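Local coordinates for endo-1,3-beta-glucanase, family GH16 (Zobellia galactanivorans, PDB 4CRQ), which probably hydrolyses internal beta-1,3-glucosidic linkages in laminarin-type glucans, this chain being the family GH16 catalytic module of a longer modular enzyme, at residues E10-I15 with A44-L50; P17-E22 with R68-R74; I82-I86 with A97-L101. The protein carries 1 engineered substitution. All blocks are in the same frame, centred on the assembly; numbering follows the deposited sequence.

Contact 1 of 3, residues E10-I15 with A44-L50. With CA (calcium ion), chain C.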
loop_
_atom_site.group_PDB
_atom_site.type_symbol
_atom_site.label_atom_id
_atom_site.label_comp_id
_atom_site.label_asym_id
_atom_site.label_seq_id
_atom_site.Cartn_x
_atom_site.Cartn_y
_atom_site.Cartn_z
ATOM N N GLU A 10 7.229 9.791 11.238
ATOM C CA GLU A 10 8.368 9.009 11.762
ATOM C C GLU A 10 7.944 7.987 12.829
ATOM O O GLU A 10 8.775 7.181 13.256
ATOM C CB GLU A 10 9.425 9.947 12.374
ATOM C CG GLU A 10 9.987 10.968 11.387
ATOM C CD GLU A 10 10.715 10.346 10.200
ATOM O OE1 GLU A 10 11.527 9.412 10.424
ATOM O OE2 GLU A 10 10.495 10.792 9.052
ATOM N N PHE A 11 6.677 8.034 13.270
ATOM C CA PHE A 11 6.169 7.110 14.303
ATOM C C PHE A 11 7.052 7.088 15.570
ATOM O O PHE A 11 7.287 6.017 16.139
ATOM C CB PHE A 11 5.969 5.688 13.686
ATOM C CG PHE A 11 5.045 5.685 12.494
ATOM C CD1 PHE A 11 3.682 5.970 12.650
ATOM C CD2 PHE A 11 5.544 5.426 11.212
ATOM C CE1 PHE A 11 2.831 5.979 11.547
ATOM C CE2 PHE A 11 4.693 5.412 10.084
ATOM C CZ PHE A 11 3.331 5.710 10.267
ATOM N N ASP A 12 7.543 8.262 16.013
ATOM C CA ASP A 12 8.452 8.286 17.175
ATOM C C ASP A 12 7.864 7.624 18.419
ATOM O O ASP A 12 8.487 6.727 19.000
ATOM C CB ASP A 12 8.921 9.707 17.515
ATOM C CG ASP A 12 9.809 10.319 16.445
ATOM O OD1 ASP A 12 10.455 9.612 15.642
ATOM O OD2 ASP A 12 9.872 11.565 16.418
ATOM N N ASP A 13 6.664 8.056 18.802
ATOM C CA ASP A 13 5.999 7.575 20.036
ATOM C C ASP A 13 4.531 7.234 19.854
ATOM O O ASP A 13 3.937 6.530 20.700
ATOM C CB ASP A 13 6.165 8.620 21.150
ATOM C CG ASP A 13 7.609 8.749 21.641
ATOM O OD1 ASP A 13 8.152 7.763 22.199
ATOM O OD2 ASP A 13 8.199 9.846 21.478
ATOM N N GLY A 14 3.956 7.741 18.763
ATOM C CA GLY A 14 2.587 7.452 18.399
ATOM C C GLY A 14 2.357 7.636 16.919
ATOM O O GLY A 14 3.284 7.988 16.149
ATOM N N ILE A 15 1.116 7.384 16.520
ATOM C CA ILE A 15 0.701 7.504 15.124
ATOM C C ILE A 15 0.403 8.983 14.917
ATOM O O ILE A 15 -0.265 9.614 15.779
ATOM C CB ILE A 15 -0.475 6.551 14.782
ATOM C CG1 ILE A 15 0.000 5.088 14.982
ATOM C CG2 ILE A 15 -0.996 6.808 13.364
ATOM C CD1 ILE A 15 -0.992 3.962 14.725
ATOM N N ALA A 44 -0.382 -0.046 16.156
ATOM C CA ALA A 44 0.234 0.521 17.364
ATOM C C ALA A 44 1.616 1.025 17.018
ATOM O O ALA A 44 2.068 0.815 15.910
ATOM C CB ALA A 44 0.304 -0.529 18.479
ATOM N N VAL A 45 2.290 1.712 17.936
ATOM C CA VAL A 45 3.674 2.119 17.715
ATOM C C VAL A 45 4.515 1.449 18.790
ATOM O O VAL A 45 4.126 1.441 19.970
ATOM C CB VAL A 45 3.842 3.661 17.702
ATOM C CG1 VAL A 45 5.290 4.134 17.908
ATOM C CG2 VAL A 45 3.318 4.198 16.388
ATOM N N GLU A 46 5.646 0.889 18.364
ATOM C CA GLU A 46 6.621 0.262 19.262
ATOM C C GLU A 46 8.000 0.611 18.763
ATOM O O GLU A 46 8.277 0.414 17.573
ATOM C CB GLU A 46 6.503 -1.270 19.296
ATOM C CG GLU A 46 5.219 -1.871 19.848
ATOM C CD GLU A 46 5.289 -3.398 19.931
ATOM O OE1 GLU A 46 6.054 -3.932 20.769
ATOM O OE2 GLU A 46 4.583 -4.078 19.166
ATOM N N ASN A 47 8.855 1.125 19.654
ATOM C CA ASN A 47 10.278 1.405 19.326
ATOM C C ASN A 47 10.473 2.185 18.021
ATOM O O ASN A 47 11.295 1.806 17.166
ATOM C CB ASN A 47 11.094 0.086 19.310
ATOM C CG ASN A 47 10.992 -0.685 20.616
ATOM O OD1 ASN A 47 11.095 -0.114 21.705
ATOM N ND2 ASN A 47 10.786 -1.988 20.510
ATOM N N GLY A 48 9.701 3.260 17.865
ATOM C CA GLY A 48 9.810 4.109 16.676
ATOM C C GLY A 48 9.246 3.551 15.382
ATOM O O GLY A 48 9.531 4.095 14.311
ATOM N N ASN A 49 8.455 2.484 15.458
ATOM C CA ASN A 49 7.847 1.930 14.277
ATOM C C ASN A 49 6.339 1.879 14.433
ATOM O O ASN A 49 5.835 1.560 15.544
ATOM C CB ASN A 49 8.266 0.452 14.057
ATOM C CG ASN A 49 9.701 0.292 13.622
ATOM O OD1 ASN A 49 9.969 0.140 12.449
ATOM N ND2 ASN A 49 10.628 0.339 14.560
ATOM N N LEU A 50 5.630 2.143 13.339
ATOM C CA LEU A 50 4.252 1.680 13.229
ATOM C C LEU A 50 4.286 0.145 13.137
ATOM O O LEU A 50 5.074 -0.433 12.377
ATOM C CB LEU A 50 3.575 2.241 11.973
ATOM C CG LEU A 50 2.215 1.666 11.544
ATOM C CD1 LEU A 50 1.169 2.047 12.585
ATOM C CD2 LEU A 50 1.846 2.138 10.139
HETATM CA CA CA C . 10.563 5.703 13.085
HETATM O O HOH W 1 11.895 7.216 11.909
HETATM O O HOH W 2 8.245 4.287 20.209
HETATM O O HOH W 3 10.912 7.155 15.189
HETATM O O HOH W 4 12.608 5.216 14.500
#
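Leu50 presents its CB to the face of the Phe11 ring, almost exactly over the middle: the CB lies 3.6 Å from the centroid and only 2° off the ring normal. The two side chains run obliquely to one another. With CG of Leu50 turned anti to its own backbone N (chi1 169°), the branches divide their work, CD2 touching CZ of the ring while CD1 meets CD1 of Ile15 at 3.6 Å. Val45 enters nearly perpendicular to Phe11 and also serves two neighbours. Its CG1 comes within 3.3 Å of the carbonyl O of Phe11, and its CG2 packs 3.7 Å from CG1 of Ile15, the Val45 and Ile15 side chains sliding past each other in opposite directions.

Beside this apolar patch the contact becomes polar, and backbone atoms take over. Residues 46-49 form the type I' turn of a beta hairpin, which brings Gly48 CA to 3.2 Å from Phe11 O in a C-H...O contact. The carbonyl oxygens Glu10 O and Gly48 O lie 3.3 Å apart because both bind the calcium ion, each at 2.3 Å; Asp225 of strand 220-231 and three waters also belong to the site. One of these waters donates to Glu10 OE1, a carboxylate oxygen that also pairs with Arg228, while OE2 is hydrogen-bonded to Gln8; another donates to Asp12 OD1. A further water, away from the metal, bridges Asp12 O and Gly48 N.

No direct hydrogen bond joins the two segments. Their polar join is made by the metal and water, with calcium probably offsetting the repulsion expected between two carbonyl oxygens, so the way the loop meets the hairpin probably depends on the ion being bound.

Contact 2 of 3, residues P17-E22 with R68-R74. With ACT (acetate ion), chain F.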
loop_
_atom_site.group_PDB
_atom_site.type_symbol
_atom_site.label_atom_id
_atom_site.label_comp_id
_atom_site.label_asym_id
_atom_site.label_seq_id
_atom_site.Cartn_x
_atom_site.Cartn_y
_atom_site.Cartn_z
ATOM N N PRO A 17 -0.999 12.699 13.111
ATOM C CA PRO A 17 -2.372 13.241 12.985
ATOM C C PRO A 17 -3.042 13.045 11.605
ATOM O O PRO A 17 -4.253 13.381 11.476
ATOM C CB PRO A 17 -2.180 14.737 13.302
ATOM C CG PRO A 17 -0.790 15.020 12.862
ATOM C CD PRO A 17 0.020 13.771 13.116
ATOM N N ASP A 18 -2.295 12.528 10.617
ATOM C CA ASP A 18 -2.823 12.475 9.227
ATOM C C ASP A 18 -3.397 11.136 8.785
ATOM O O ASP A 18 -3.709 10.955 7.621
ATOM C CB ASP A 18 -1.761 13.016 8.248
ATOM C CG ASP A 18 -1.410 14.443 8.552
ATOM O OD1 ASP A 18 -2.351 15.260 8.646
ATOM O OD2 ASP A 18 -0.212 14.755 8.718
ATOM N N TRP A 19 -3.556 10.222 9.735
ATOM C CA TRP A 19 -4.105 8.905 9.431
ATOM C C TRP A 19 -5.502 8.666 9.931
ATOM O O TRP A 19 -5.845 9.032 11.058
ATOM C CB TRP A 19 -3.199 7.835 10.019
ATOM C CG TRP A 19 -1.787 7.871 9.492
ATOM C CD1 TRP A 19 -0.675 8.467 10.083
ATOM C CD2 TRP A 19 -1.280 7.272 8.237
ATOM N NE1 TRP A 19 0.449 8.282 9.309
ATOM C CE2 TRP A 19 0.158 7.580 8.190
ATOM C CE3 TRP A 19 -1.856 6.532 7.182
ATOM C CZ2 TRP A 19 0.974 7.158 7.128
ATOM C CZ3 TRP A 19 -1.026 6.119 6.121
ATOM C CH2 TRP A 19 0.360 6.425 6.098
ATOM N N VAL A 20 -6.297 8.033 9.072
ATOM C CA VAL A 20 -7.666 7.574 9.331
ATOM C C VAL A 20 -7.608 6.058 9.291
ATOM O O VAL A 20 -6.966 5.473 8.389
ATOM C CB VAL A 20 -8.639 8.116 8.247
ATOM C CG1 VAL A 20 -10.038 7.506 8.337
ATOM C CG2 VAL A 20 -8.702 9.637 8.329
ATOM N N PHE A 21 -8.278 5.409 10.235
ATOM C CA PHE A 21 -8.289 3.940 10.325
ATOM C C PHE A 21 -9.574 3.409 9.746
ATOM O O PHE A 21 -10.647 3.927 10.038
ATOM C CB PHE A 21 -8.114 3.519 11.783
ATOM C CG PHE A 21 -6.798 3.961 12.343
ATOM C CD1 PHE A 21 -6.657 5.254 12.893
ATOM C CD2 PHE A 21 -5.681 3.111 12.303
ATOM C CE1 PHE A 21 -5.431 5.691 13.400
ATOM C CE2 PHE A 21 -4.446 3.550 12.817
ATOM C CZ PHE A 21 -4.322 4.836 13.361
ATOM N N GLU A 22 -9.455 2.377 8.921
ATOM C CA GLU A 22 -10.627 1.699 8.347
ATOM C C GLU A 22 -10.957 0.482 9.196
ATOM O O GLU A 22 -10.078 -0.072 9.868
ATOM C CB GLU A 22 -10.389 1.369 6.878
ATOM C CG GLU A 22 -10.377 2.654 6.059
ATOM C CD GLU A 22 -10.130 2.421 4.605
ATOM O OE1 GLU A 22 -9.008 2.060 4.245
ATOM O OE2 GLU A 22 -11.091 2.627 3.825
ATOM N N ARG A 68 -5.793 -1.246 8.518
ATOM C CA ARG A 68 -5.711 -0.532 7.255
ATOM C C ARG A 68 -5.870 0.948 7.589
ATOM O O ARG A 68 -6.843 1.345 8.243
ATOM C CB ARG A 68 -6.790 -1.012 6.268
ATOM C CG ARG A 68 -6.863 -0.194 4.972
ATOM C CD ARG A 68 -7.710 -0.930 3.933
ATOM N NE ARG A 68 -8.156 -0.055 2.838
ATOM C CZ ARG A 68 -8.482 -0.474 1.604
ATOM N NH1 ARG A 68 -8.373 -1.770 1.274
ATOM N NH2 ARG A 68 -8.893 0.407 0.701
ATOM N N MET A 69 -4.909 1.755 7.137
ATOM C CA MET A 69 -4.842 3.179 7.449
ATOM C C MET A 69 -4.663 3.997 6.193
ATOM O O MET A 69 -4.016 3.535 5.271
ATOM C CB MET A 69 -3.595 3.410 8.292
ATOM C CG MET A 69 -3.527 2.693 9.606
ATOM S SD MET A 69 -1.815 2.622 10.175
ATOM C CE MET A 69 -1.363 4.351 10.471
ATOM N N LYS A 70 -5.209 5.212 6.146
ATOM C CA LYS A 70 -5.105 6.064 4.957
ATOM C C LYS A 70 -4.978 7.511 5.377
ATOM O O LYS A 70 -5.409 7.857 6.483
ATOM C CB LYS A 70 -6.339 5.822 4.035
ATOM C CG LYS A 70 -7.661 6.201 4.703
ATOM C CD LYS A 70 -8.897 5.894 3.863
ATOM C CE LYS A 70 -10.162 6.266 4.623
ATOM N NZ LYS A 70 -11.385 6.065 3.791
ATOM N N THR A 71 -4.403 8.342 4.498
ATOM C CA THR A 71 -4.297 9.771 4.776
ATOM C C THR A 71 -5.433 10.546 4.087
ATOM O O THR A 71 -5.404 11.783 4.062
ATOM C CB THR A 71 -2.925 10.350 4.348
ATOM O OG1 THR A 71 -2.787 10.302 2.924
ATOM C CG2 THR A 71 -1.784 9.587 4.993
ATOM N N GLN A 72 -6.416 9.834 3.516
ATOM C CA GLN A 72 -7.547 10.483 2.825
ATOM C C GLN A 72 -8.193 11.616 3.634
ATOM O O GLN A 72 -8.548 11.396 4.803
ATOM C CB GLN A 72 -8.580 9.437 2.396
ATOM C CG GLN A 72 -9.760 10.007 1.614
ATOM C CD GLN A 72 -10.716 8.919 1.190
ATOM O OE1 GLN A 72 -10.799 7.869 1.839
ATOM N NE2 GLN A 72 -11.442 9.149 0.095
ATOM N N GLY A 73 -8.316 12.804 3.019
ATOM C CA GLY A 73 -8.913 13.986 3.666
ATOM C C GLY A 73 -7.984 14.767 4.593
ATOM O O GLY A 73 -8.376 15.825 5.134
ATOM N N ARG A 74 -6.767 14.251 4.795
ATOM C CA ARG A 74 -5.772 14.880 5.680
ATOM C C ARG A 74 -4.495 15.231 4.951
ATOM O O ARG A 74 -3.951 16.336 5.176
ATOM C CB ARG A 74 -5.495 14.013 6.924
ATOM C CG ARG A 74 -6.788 13.724 7.663
ATOM C CD ARG A 74 -6.623 13.145 9.026
ATOM N NE ARG A 74 -7.926 12.925 9.663
ATOM C CZ ARG A 74 -8.062 12.435 10.892
ATOM N NH1 ARG A 74 -6.971 12.117 11.611
ATOM N NH2 ARG A 74 -9.270 12.262 11.409
HETATM C C ACT F . -10.940 3.782 0.764
HETATM O O ACT F . -10.302 2.968 1.464
HETATM O OXT ACT F . -11.769 4.636 1.187
HETATM C CH3 ACT F . -10.681 3.711 -0.688
HETATM O O HOH W 5 -7.475 -0.453 10.898
#
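Lys70 and Arg68 converge on the Glu22 carboxylate by different torsions. Lys70 sets CG between its backbone N and carbonyl carbon (chi1 63°) and then runs straight out, whereas Arg68 turns CG anti to its N (chi1 174°) and stays extended as far as NE. Arg68 NE donates to Glu22 OE1 at 2.7 Å in a salt bridge that meets the carboxylate from above its plane, the guanidinium being turned 64° from it. Lys70 NZ makes a weaker, long bond of 3.5 Å to Glu22 OE2, and gives firmer ones to Gln72 OE1 and to an acetate, probably from the crystallisation liquor, whose other oxygen receives Arg68 NH2. Were Arg68 cut back to an alanine, Glu22 OE1 would probably be left without its salt-bridge partner and the acetate without one of its donors.

Beneath these side chains, strand 20-22 runs antiparallel to strand 68-70 in the beta-sandwich of the GH16 module; Val20 and Lys70 are a hydrogen-bonded pair, with Val20 N to Lys70 O at 2.7 Å. Phe21 and Met69 point to the other side of the sheet, where Met69 CG touches Phe21 CE2 at 3.4 Å and SD makes Met-aromatic contacts with Phe21 and Trp19.

The Trp19 indole lies between two methyl groups: Met69 CE over one face, and Thr71 CG2 over the opposite one, 3.7 Å from the six-membered ring's centroid. Its NE1 is hydrogen-bonded to Asp9. Further along, Arg74 NH1 reaches back to Pro17 O at 3.0 Å, approaching above the carbonyl plane, while Val20 CG2 covers one guanidinium face, 3.6 Å from NE.

Contact 3 of 3, residues I82-I86 with A97-L101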
loop_
_atom_site.group_PDB
_atom_site.type_symbol
_atom_site.label_atom_id
_atom_site.label_comp_id
_atom_site.label_asym_id
_atom_site.label_seq_id
_atom_site.Cartn_x
_atom_site.Cartn_y
_atom_site.Cartn_z
ATOM N N ILE A 82 7.673 9.191 -3.030
ATOM C CA ILE A 82 6.844 8.735 -1.909
ATOM C C ILE A 82 7.473 7.428 -1.459
ATOM O O ILE A 82 7.597 6.455 -2.268
ATOM C CB ILE A 82 5.360 8.557 -2.309
ATOM C CG1 ILE A 82 4.754 9.897 -2.802
ATOM C CG2 ILE A 82 4.516 7.993 -1.149
ATOM C CD1 ILE A 82 4.616 9.995 -4.299
ATOM N N GLU A 83 7.866 7.355 -0.191
ATOM C CA GLU A 83 8.620 6.195 0.261
ATOM C C GLU A 83 8.377 5.786 1.696
ATOM O O GLU A 83 7.872 6.568 2.508
ATOM C CB GLU A 83 10.098 6.490 0.096
ATOM C CG GLU A 83 10.725 7.533 1.012
ATOM C CD GLU A 83 12.176 7.707 0.643
ATOM O OE1 GLU A 83 12.843 6.720 0.272
ATOM O OE2 GLU A 83 12.692 8.808 0.708
ATOM N N ALA A 84 8.759 4.571 2.026
ATOM C CA ALA A 84 8.619 4.053 3.374
ATOM C C ALA A 84 9.731 3.045 3.620
ATOM O O ALA A 84 10.195 2.359 2.677
ATOM C CB ALA A 84 7.271 3.369 3.583
ATOM N N ARG A 85 10.142 2.954 4.887
ATOM C CA ARG A 85 11.179 2.002 5.320
ATOM C C ARG A 85 10.404 0.916 6.077
ATOM O O ARG A 85 9.849 1.174 7.138
ATOM C CB ARG A 85 12.254 2.720 6.149
ATOM C CG ARG A 85 13.353 1.778 6.660
ATOM C CD ARG A 85 14.560 2.554 7.182
ATOM N NE ARG A 85 15.644 1.611 7.499
ATOM C CZ ARG A 85 15.785 0.983 8.664
ATOM N NH1 ARG A 85 14.928 1.213 9.674
ATOM N NH2 ARG A 85 16.799 0.129 8.842
ATOM N N ILE A 86 10.358 -0.302 5.507
ATOM C CA ILE A 86 9.450 -1.371 5.963
ATOM C C ILE A 86 10.155 -2.717 6.102
ATOM O O ILE A 86 10.975 -3.079 5.235
ATOM C CB ILE A 86 8.279 -1.538 4.946
ATOM C CG1 ILE A 86 7.511 -0.215 4.742
ATOM C CG2 ILE A 86 7.265 -2.624 5.369
ATOM C CD1 ILE A 86 6.413 -0.270 3.668
ATOM N N ALA A 97 0.753 -4.124 2.019
ATOM C CA ALA A 97 0.855 -3.167 0.901
ATOM C C ALA A 97 1.067 -1.738 1.371
ATOM O O ALA A 97 0.615 -1.390 2.463
ATOM C CB ALA A 97 -0.394 -3.239 -0.003
ATOM N N PHE A 98 1.740 -0.946 0.526
ATOM C CA PHE A 98 2.004 0.464 0.737
ATOM C C PHE A 98 1.607 1.049 -0.603
ATOM O O PHE A 98 2.206 0.708 -1.628
ATOM C CB PHE A 98 3.487 0.637 1.030
ATOM C CG PHE A 98 4.012 2.084 0.978
ATOM C CD1 PHE A 98 3.304 3.212 1.502
ATOM C CD2 PHE A 98 5.305 2.313 0.428
ATOM C CE1 PHE A 98 3.862 4.506 1.449
ATOM C CE2 PHE A 98 5.856 3.596 0.363
ATOM C CZ PHE A 98 5.133 4.698 0.876
ATOM N N TRP A 99 0.593 1.912 -0.608
ATOM C CA TRP A 99 -0.017 2.335 -1.868
ATOM C C TRP A 99 -0.710 3.654 -1.831
ATOM O O TRP A 99 -0.679 4.325 -0.796
ATOM C CB TRP A 99 -0.935 1.215 -2.376
ATOM C CG TRP A 99 -1.981 0.685 -1.411
ATOM C CD1 TRP A 99 -1.805 0.149 -0.129
ATOM C CD2 TRP A 99 -3.411 0.577 -1.669
ATOM N NE1 TRP A 99 -3.001 -0.259 0.408
ATOM C CE2 TRP A 99 -4.011 -0.022 -0.470
ATOM C CE3 TRP A 99 -4.236 0.918 -2.740
ATOM C CZ2 TRP A 99 -5.382 -0.266 -0.378
ATOM C CZ3 TRP A 99 -5.600 0.663 -2.643
ATOM C CH2 TRP A 99 -6.167 0.087 -1.487
ATOM N N MET A 100 -1.322 4.052 -2.949
ATOM C CA MET A 100 -1.936 5.385 -3.061
ATOM C C MET A 100 -3.172 5.288 -3.922
ATOM O O MET A 100 -3.226 4.472 -4.852
ATOM C CB MET A 100 -0.970 6.386 -3.725
ATOM C CG MET A 100 0.411 6.462 -3.062
ATOM S SD MET A 100 1.489 7.680 -3.835
ATOM C CE MET A 100 0.859 9.193 -3.118
ATOM N N LEU A 101 -4.166 6.107 -3.617
ATOM C CA LEU A 101 -5.401 6.198 -4.424
ATOM C C LEU A 101 -5.735 7.649 -4.741
ATOM O O LEU A 101 -5.458 8.527 -3.914
ATOM C CB LEU A 101 -6.579 5.582 -3.663
ATOM C CG LEU A 101 -6.678 4.046 -3.572
ATOM C CD1 LEU A 101 -7.650 3.621 -2.477
ATOM C CD2 LEU A 101 -7.057 3.406 -4.897
#
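Phe98 lays one face of its ring against the methyl group of Ala84, CB standing 3.8 Å from the ring centroid and 22° off the normal, displaced toward the rim. The same end of the ring touches main chain: CE2 lies 3.5 Å from Ala84 N, and CZ rests close to the carbonyl carbon of Glu83. Two isoleucines add their carbon branches, both crossing Phe98 obliquely. CD1 of Ile86 meets CB of Phe98 at 4.0 Å, and CG2 of Ile82 approaches CZ. Further along, Ile82 and Met100 reach for each other tip to tip, CD1 to SD at 3.9 Å, the bend at the end of the methionine bringing CE alongside the isoleucine as well.

The first torsion of Phe98, with CG anti to the backbone N (chi1 167°), carries the ring across toward Ala84, whose small side chain is consistent with so close an approach. The strand segments run in nearly opposite directions, at 162°, yet their axes come no nearer than 8.7 Å and no hydrogen bond joins them. This is face-to-face packing across the interior of a beta-sandwich, made by apolar side chains, with the Phe98 ring also resting on the main chain of 83-84.

Ile118, from a loop, touches Ile82, Phe98 and Met100 alike. Strand 80-87 is hydrogen-bonded between strands 156-163 and 220-231, whereas strand 94-102 pairs with strand 196-204, whose Leu200 also packs on Phe98.

Overall arrangement
The three contacts illustrate how a GH16 beta-sandwich is tied together at successive depths. Contact 1 lies near the surface at the calcium site, contact 2 is partly buried, and contact 3 lies close to the centre of the chain; their centres are about 13 to 16 Å apart. Along the chain, contacts 1 and 2 interleave and contact 3 follows both. Neighbouring strands 49-59 and 62-70 link the first two, which also touch through Leu50 and Ile15 against Met69. Contact 2 meets contact 3 where Arg68 packs on Trp99, while contacts 1 and 3 come no closer than about 5 Å. Contact 2 thus stands between the calcium-bound surface loops and the interior, touching both other contacts.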